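F5/8 type C domain protein (Bacteroides ovatus, PDB 4ZRX) is a putative alpha-L-fucosidase that probably hydrolyses alpha-L-fucosides, with a TIM-barrel catalytic domain and an F5/8 type C domain that may bind sugar. Local coordinates at residues G156-Y161 and K195-D200; D163-Q168 and D202-T207. All coordinates share one frame; numbering follows the deposited sequence. Where two conformers were deposited one is given.

Contact 1 (G156-Y161 and K195-D200); sequences GDSPRY and KKQVYD
Lys-195 opens the loop's course along 156-161 by laying its CB over the CA of Gly-156, 4.3 Å away, before the rest of its chain turns off. At this glycine, with its positive phi, a side-chain carbon would run into Lys-195 CB and into the preceding carbonyl oxygen. Lys-196 contributes mainly backbone, its O passing near Ser-158 OG and Gly-156 O. Gln-197 carries most of the polar contact. CG leaves anti to the backbone N (chi1 179°), and a bend at chi2 of 62° brings the amide back across the start of helix 158-174. There OE1 accepts the N-H of Gly-156 at 2.8 Å, in the plane of the amide carbonyl, while NE2 gives a straighter bond, 3.1 Å long, to a lone pair of Ser-158 O. Held at both ends, the amide has its flip state fixed. It lies against Tyr-161, with CD 3.6 Å from ring atom CD2 and the ring and amide planes 61° apart. Val-198 gives its backbone N-H to Ser-158 OG at 2.9 Å, so this hydroxyl serves as acceptor for the loop. Tyr-199 sends its ring back beside Gln-197, whose CG lies over the rim of one face, and its CE1 comes within 4.1 Å of Tyr-161 CE2; the hydroxyls part, Tyr-199 OH bonding to Tyr-155 and Tyr-161 OH to Lys-97. Asp-200 ends the segment as N-cap of helix 201-211, its OD1 taking the backbone N-H of Ala-203. The contact thus ties the loop that follows strand 181-184 to the first turn of helix 158-174, at the surface, with Asn-162 of that helix bonding to the backbone of Val-198 and Asp-200.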
loop_
_atom_site.group_PDB
_atom_site.type_symbol
_atom_site.label_atom_id
_atom_site.label_comp_id
_atom_site.label_asym_id
_atom_site.label_seq_id
_atom_site.Cartn_x
_atom_site.Cartn_y
_atom_site.Cartn_z
ATOM N N GLY A 156 22.662 12.910 -17.740
ATOM C CA GLY A 156 23.547 11.939 -18.341
ATOM C C GLY A 156 24.931 12.516 -18.652
ATOM O O GLY A 156 25.817 11.776 -18.994
ATOM N N ASP A 157 25.106 13.834 -18.543
ATOM C CA ASP A 157 26.444 14.481 -18.451
ATOM C C ASP A 157 26.660 14.561 -16.944
ATOM O O ASP A 157 26.356 15.580 -16.322
ATOM C CB ASP A 157 26.393 15.894 -19.125
ATOM C CG ASP A 157 27.682 16.724 -18.969
ATOM O OD1 ASP A 157 28.600 16.285 -18.238
ATOM O OD2 ASP A 157 27.753 17.848 -19.573
ATOM N N SER A 158 27.197 13.503 -16.359
ATOM C CA SER A 158 27.017 13.273 -14.914
ATOM C C SER A 158 27.328 14.448 -13.971
ATOM O O SER A 158 26.494 14.782 -13.130
ATOM C CB SER A 158 27.690 11.978 -14.452
ATOM O OG SER A 158 27.137 10.851 -15.117
ATOM N N PRO A 159 28.524 15.089 -14.085
ATOM C CA PRO A 159 28.803 16.159 -13.108
ATOM C C PRO A 159 27.925 17.364 -13.261
ATOM O O PRO A 159 27.610 18.027 -12.276
ATOM C CB PRO A 159 30.290 16.550 -13.395
ATOM C CG PRO A 159 30.852 15.367 -14.095
ATOM C CD PRO A 159 29.716 14.801 -14.917
ATOM N N ARG A 160 27.530 17.655 -14.482
ATOM C CA ARG A 160 26.706 18.814 -14.754
ATOM C C ARG A 160 25.297 18.560 -14.178
ATOM O O ARG A 160 24.693 19.416 -13.523
ATOM C CB ARG A 160 26.610 19.012 -16.246
ATOM C CG ARG A 160 26.078 20.355 -16.609
ATOM C CD ARG A 160 26.484 20.761 -18.017
ATOM N NE ARG A 160 25.921 22.079 -18.334
ATOM C CZ ARG A 160 25.998 22.671 -19.523
ATOM N NH1 ARG A 160 26.595 22.079 -20.550
ATOM N NH2 ARG A 160 25.466 23.877 -19.690
ATOM N N TYR A 161 24.800 17.367 -14.419
ATOM C CA TYR A 161 23.477 17.026 -13.828
ATOM C C TYR A 161 23.522 16.928 -12.313
ATOM O O TYR A 161 22.579 17.318 -11.651
ATOM C CB TYR A 161 22.859 15.769 -14.407
ATOM C CG TYR A 161 21.448 15.546 -13.838
ATOM C CD1 TYR A 161 20.366 16.243 -14.320
ATOM C CD2 TYR A 161 21.242 14.651 -12.814
ATOM C CE1 TYR A 161 19.096 16.051 -13.802
ATOM C CE2 TYR A 161 19.971 14.450 -12.281
ATOM C CZ TYR A 161 18.913 15.130 -12.780
ATOM O OH TYR A 161 17.657 14.928 -12.237
ATOM N N LYS A 195 20.459 7.506 -21.803
ATOM C CA LYS A 195 21.380 8.334 -20.996
ATOM C C LYS A 195 21.849 7.657 -19.711
ATOM O O LYS A 195 21.043 7.017 -19.034
ATOM C CB LYS A 195 20.723 9.681 -20.710
ATOM C CG LYS A 195 20.192 10.336 -21.982
ATOM C CD LYS A 195 19.743 11.734 -21.747
ATOM C CE LYS A 195 18.887 12.243 -22.900
ATOM N NZ LYS A 195 17.766 13.078 -22.377
ATOM N N LYS A 196 23.139 7.798 -19.382
ATOM C CA LYS A 196 23.737 7.087 -18.261
ATOM C C LYS A 196 24.259 8.028 -17.191
ATOM O O LYS A 196 25.407 8.456 -17.213
ATOM C CB LYS A 196 24.856 6.187 -18.738
ATOM C CG LYS A 196 24.390 4.952 -19.452
ATOM C CD LYS A 196 25.605 4.036 -19.655
ATOM C CE LYS A 196 25.283 2.795 -20.455
ATOM N NZ LYS A 196 26.511 2.262 -21.123
ATOM N N GLN A 197 23.432 8.295 -16.196
ATOM C CA GLN A 197 23.788 9.234 -15.158
ATOM C C GLN A 197 24.448 8.497 -14.021
ATOM O O GLN A 197 23.920 7.498 -13.561
ATOM C CB GLN A 197 22.507 9.919 -14.663
ATOM C CG GLN A 197 22.702 10.918 -13.552
ATOM C CD GLN A 197 23.574 12.112 -13.919
ATOM O OE1 GLN A 197 23.585 12.566 -15.076
ATOM N NE2 GLN A 197 24.298 12.637 -12.930
ATOM N N VAL A 198 25.568 9.012 -13.529
ATOM C CA VAL A 198 26.201 8.485 -12.320
ATOM C C VAL A 198 25.937 9.537 -11.286
ATOM O O VAL A 198 26.506 10.637 -11.322
ATOM C CB VAL A 198 27.725 8.221 -12.515
ATOM C CG1 VAL A 198 28.358 7.726 -11.243
ATOM C CG2 VAL A 198 27.926 7.217 -13.670
ATOM N N TYR A 199 25.025 9.214 -10.375
ATOM C CA TYR A 199 24.593 10.165 -9.380
ATOM C C TYR A 199 25.603 10.330 -8.244
ATOM O O TYR A 199 26.136 9.341 -7.748
ATOM C CB TYR A 199 23.306 9.670 -8.781
ATOM C CG TYR A 199 22.173 9.534 -9.753
ATOM C CD1 TYR A 199 21.438 10.642 -10.123
ATOM C CD2 TYR A 199 21.824 8.300 -10.285
ATOM C CE1 TYR A 199 20.377 10.529 -11.002
ATOM C CE2 TYR A 199 20.723 8.168 -11.162
ATOM C CZ TYR A 199 20.000 9.323 -11.492
ATOM O OH TYR A 199 18.934 9.238 -12.339
ATOM N N ASP A 200 25.775 11.559 -7.761
ATOM C CA ASP A 200 26.597 11.823 -6.573
ATOM C C ASP A 200 25.697 11.816 -5.348
ATOM O O ASP A 200 25.410 12.838 -4.730
ATOM C CB ASP A 200 27.337 13.162 -6.704
ATOM C CG ASP A 200 28.448 13.320 -5.669
ATOM O OD1 ASP A 200 28.483 12.597 -4.656
ATOM O OD2 ASP A 200 29.278 14.220 -5.888
#

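Contact 2 (D163-Q168 and D202-T207); sequences DFFIRQ and DAFYQT
Two neighbouring helices on the outside of the TIM barrel, 158-174 and 201-211, pack side by side here, Phe-165 and Ile-166 of one meeting Ala-203, Phe-204 and Thr-207 of the other. The segment axes come within 10.3 Å and run nearly parallel, at a signed crossing angle of -19°, as befits successive helices of a beta/alpha barrel. Phe-165 and Phe-204 form the inner part of the contact. Phe-165 CD2 sits over the centre of the Phe-204 ring, 3.4 Å above its plane, yet the rings are inclined at 37° with centroids 4.5 Å apart. Phe-204 CG stands anti to its own carbonyl carbon (chi1 -56°), which swings the ring toward helix 158-174. Ile-166 spreads three ways: CG1 lies 3.7 Å from Phe-204 CD1, the extended CD1 meets the methyl of Ala-203 at 3.7 Å, and CG2 rests 3.8 Å from Thr-207 OG1. No hydrogen bond joins the two segments, and the contact is almost wholly apolar. A leucine in place of Phe-204 is likely to leave Phe-165 CD2 without the flat face beneath it and to open a gap beside Ile-166 CG1. Beyond the pair, Phe-165 reaches inward to Phe-184 of strand 181-184 and Leu-145 of strand 140-145, Phe-204 meets Trp-201 and Asn-162, and Thr-207 of helix 201-211 also touches Leu-169 and Thr-170 of helix 158-174.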
loop_
_atom_site.group_PDB
_atom_site.type_symbol
_atom_site.label_atom_id
_atom_site.label_comp_id
_atom_site.label_asym_id
_atom_site.label_seq_id
_atom_site.Cartn_x
_atom_site.Cartn_y
_atom_site.Cartn_z
ATOM N N ASP A 163 25.393 18.717 -10.328
ATOM C CA ASP A 163 25.334 20.110 -9.844
ATOM C C ASP A 163 23.924 20.665 -9.950
ATOM O O ASP A 163 23.448 21.359 -9.043
ATOM C CB ASP A 163 26.290 21.023 -10.663
ATOM C CG ASP A 163 26.241 22.507 -10.234
ATOM O OD1 ASP A 163 26.925 22.863 -9.243
ATOM O OD2 ASP A 163 25.583 23.334 -10.912
ATOM N N PHE A 164 23.298 20.409 -11.085
ATOM C CA PHE A 164 21.930 20.869 -11.400
ATOM C C PHE A 164 20.941 20.331 -10.351
ATOM O O PHE A 164 20.112 21.064 -9.814
ATOM C CB PHE A 164 21.616 20.313 -12.821
ATOM C CG PHE A 164 20.175 20.522 -13.315
ATOM C CD1 PHE A 164 19.801 21.672 -13.984
ATOM C CD2 PHE A 164 19.231 19.539 -13.126
ATOM C CE1 PHE A 164 18.479 21.813 -14.464
ATOM C CE2 PHE A 164 17.997 19.659 -13.592
ATOM C CZ PHE A 164 17.594 20.810 -14.234
ATOM N N PHE A 165 21.087 19.057 -10.090
ATOM C CA PHE A 165 20.270 18.348 -9.086
ATOM C C PHE A 165 20.453 18.926 -7.713
ATOM O O PHE A 165 19.490 19.187 -7.019
ATOM C CB PHE A 165 20.565 16.878 -9.108
ATOM C CG PHE A 165 19.512 16.017 -8.363
ATOM C CD1 PHE A 165 18.309 15.699 -8.985
ATOM C CD2 PHE A 165 19.722 15.624 -7.068
ATOM C CE1 PHE A 165 17.360 14.951 -8.326
ATOM C CE2 PHE A 165 18.784 14.843 -6.397
ATOM C CZ PHE A 165 17.583 14.520 -7.047
ATOM N N ILE A 166 21.711 19.199 -7.325
ATOM C CA ILE A 166 21.949 19.798 -6.037
ATOM C C ILE A 166 21.339 21.170 -6.006
ATOM O O ILE A 166 20.859 21.586 -4.963
ATOM C CB ILE A 166 23.498 19.820 -5.694
ATOM C CG1 ILE A 166 23.922 18.383 -5.385
ATOM C CG2 ILE A 166 23.794 20.730 -4.505
ATOM C CD1 ILE A 166 25.424 18.188 -5.278
ATOM N N ARG A 167 21.406 21.939 -7.117
ATOM C CA ARG A 167 20.805 23.268 -7.068
ATOM C C ARG A 167 19.306 23.177 -6.889
ATOM O O ARG A 167 18.752 23.929 -6.096
ATOM C CB ARG A 167 21.176 24.131 -8.270
ATOM C CG ARG A 167 22.530 24.701 -8.109
ATOM C CD ARG A 167 23.004 25.298 -9.431
ATOM N NE ARG A 167 22.085 26.274 -10.035
ATOM C CZ ARG A 167 21.740 26.272 -11.332
ATOM N NH1 ARG A 167 22.156 25.307 -12.138
ATOM N NH2 ARG A 167 20.957 27.221 -11.817
ATOM N N GLN A 168 18.649 22.231 -7.561
ATOM C CA GLN A 168 17.201 22.004 -7.317
ATOM C C GLN A 168 16.862 21.614 -5.877
ATOM O O GLN A 168 15.942 22.172 -5.231
ATOM C CB GLN A 168 16.666 20.950 -8.267
ATOM C CG GLN A 168 16.671 21.409 -9.709
ATOM C CD GLN A 168 15.959 20.442 -10.658
ATOM O OE1 GLN A 168 15.860 19.230 -10.400
ATOM N NE2 GLN A 168 15.545 20.944 -11.798
ATOM N N ASP A 202 26.221 10.812 -2.400
ATOM C CA ASP A 202 26.812 11.296 -1.163
ATOM C C ASP A 202 26.713 12.807 -1.061
ATOM O O ASP A 202 26.335 13.325 -0.001
ATOM C CB ASP A 202 28.254 10.778 -0.993
ATOM C CG ASP A 202 28.834 11.177 0.342
ATOM O OD1 ASP A 202 28.268 10.826 1.421
ATOM O OD2 ASP A 202 29.822 11.897 0.315
ATOM N N ALA A 203 26.944 13.522 -2.160
ATOM C CA ALA A 203 26.795 14.973 -2.134
ATOM C C ALA A 203 25.354 15.375 -1.912
ATOM O O ALA A 203 25.090 16.380 -1.245
ATOM C CB ALA A 203 27.369 15.623 -3.410
ATOM N N PHE A 204 24.413 14.603 -2.465
ATOM C CA PHE A 204 23.002 14.895 -2.247
ATOM C C PHE A 204 22.725 14.716 -0.771
ATOM O O PHE A 204 21.992 15.504 -0.141
ATOM C CB PHE A 204 22.060 13.966 -3.022
ATOM C CG PHE A 204 22.273 13.910 -4.527
ATOM C CD1 PHE A 204 23.076 14.831 -5.212
ATOM C CD2 PHE A 204 21.594 12.945 -5.269
ATOM C CE1 PHE A 204 23.247 14.741 -6.588
ATOM C CE2 PHE A 204 21.755 12.834 -6.633
ATOM C CZ PHE A 204 22.616 13.746 -7.307
ATOM N N TYR A 205 23.283 13.663 -0.201
ATOM C CA TYR A 205 23.074 13.424 1.243
ATOM C C TYR A 205 23.671 14.499 2.123
ATOM O O TYR A 205 23.073 14.902 3.127
ATOM C CB TYR A 205 23.595 12.026 1.651
ATOM C CG TYR A 205 23.088 11.515 3.014
ATOM C CD1 TYR A 205 21.901 11.977 3.589
ATOM C CD2 TYR A 205 23.812 10.563 3.694
ATOM C CE1 TYR A 205 21.447 11.457 4.832
ATOM C CE2 TYR A 205 23.422 10.090 4.934
ATOM C CZ TYR A 205 22.240 10.529 5.490
ATOM O OH TYR A 205 21.825 10.025 6.710
ATOM N N GLN A 206 24.859 14.981 1.761
ATOM C CA GLN A 206 25.485 16.060 2.533
ATOM C C GLN A 206 24.653 17.337 2.497
ATOM O O GLN A 206 24.469 17.979 3.532
ATOM C CB GLN A 206 26.943 16.313 2.096
ATOM C CG GLN A 206 27.902 15.116 2.203
ATOM C CD GLN A 206 27.760 14.289 3.478
ATOM O OE1 GLN A 206 27.568 13.046 3.427
ATOM N NE2 GLN A 206 27.784 14.962 4.623
ATOM N N THR A 207 23.993 17.599 1.357
ATOM C CA THR A 207 23.114 18.746 1.246
ATOM C C THR A 207 21.959 18.631 2.182
ATOM O O THR A 207 21.609 19.580 2.880
ATOM C CB THR A 207 22.637 18.898 -0.212
ATOM O OG1 THR A 207 23.770 19.043 -1.065
ATOM C CG2 THR A 207 21.716 20.108 -0.421
#

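In the fold
Contacts 1 and 2 are successive levels of one interface, with centres about 12 Å apart. Both use helix 158-174, its first turn in contact 1 and its middle in contact 2, while the facing chain passes from the 195-200 loop straight into helix 201-211. The two meet directly where Tyr-199 CB packs 4.1 Å from Phe-204 CE2, and the N-cap Asp-200 links the loop of contact 1 to the helix of contact 2. Polar bonding at the surface end gives way to buried apolar packing farther along. Their centres lie about 32 and 29 Å from the centre of the chain, on the same side of it, within the alpha-L-fucosidase family region.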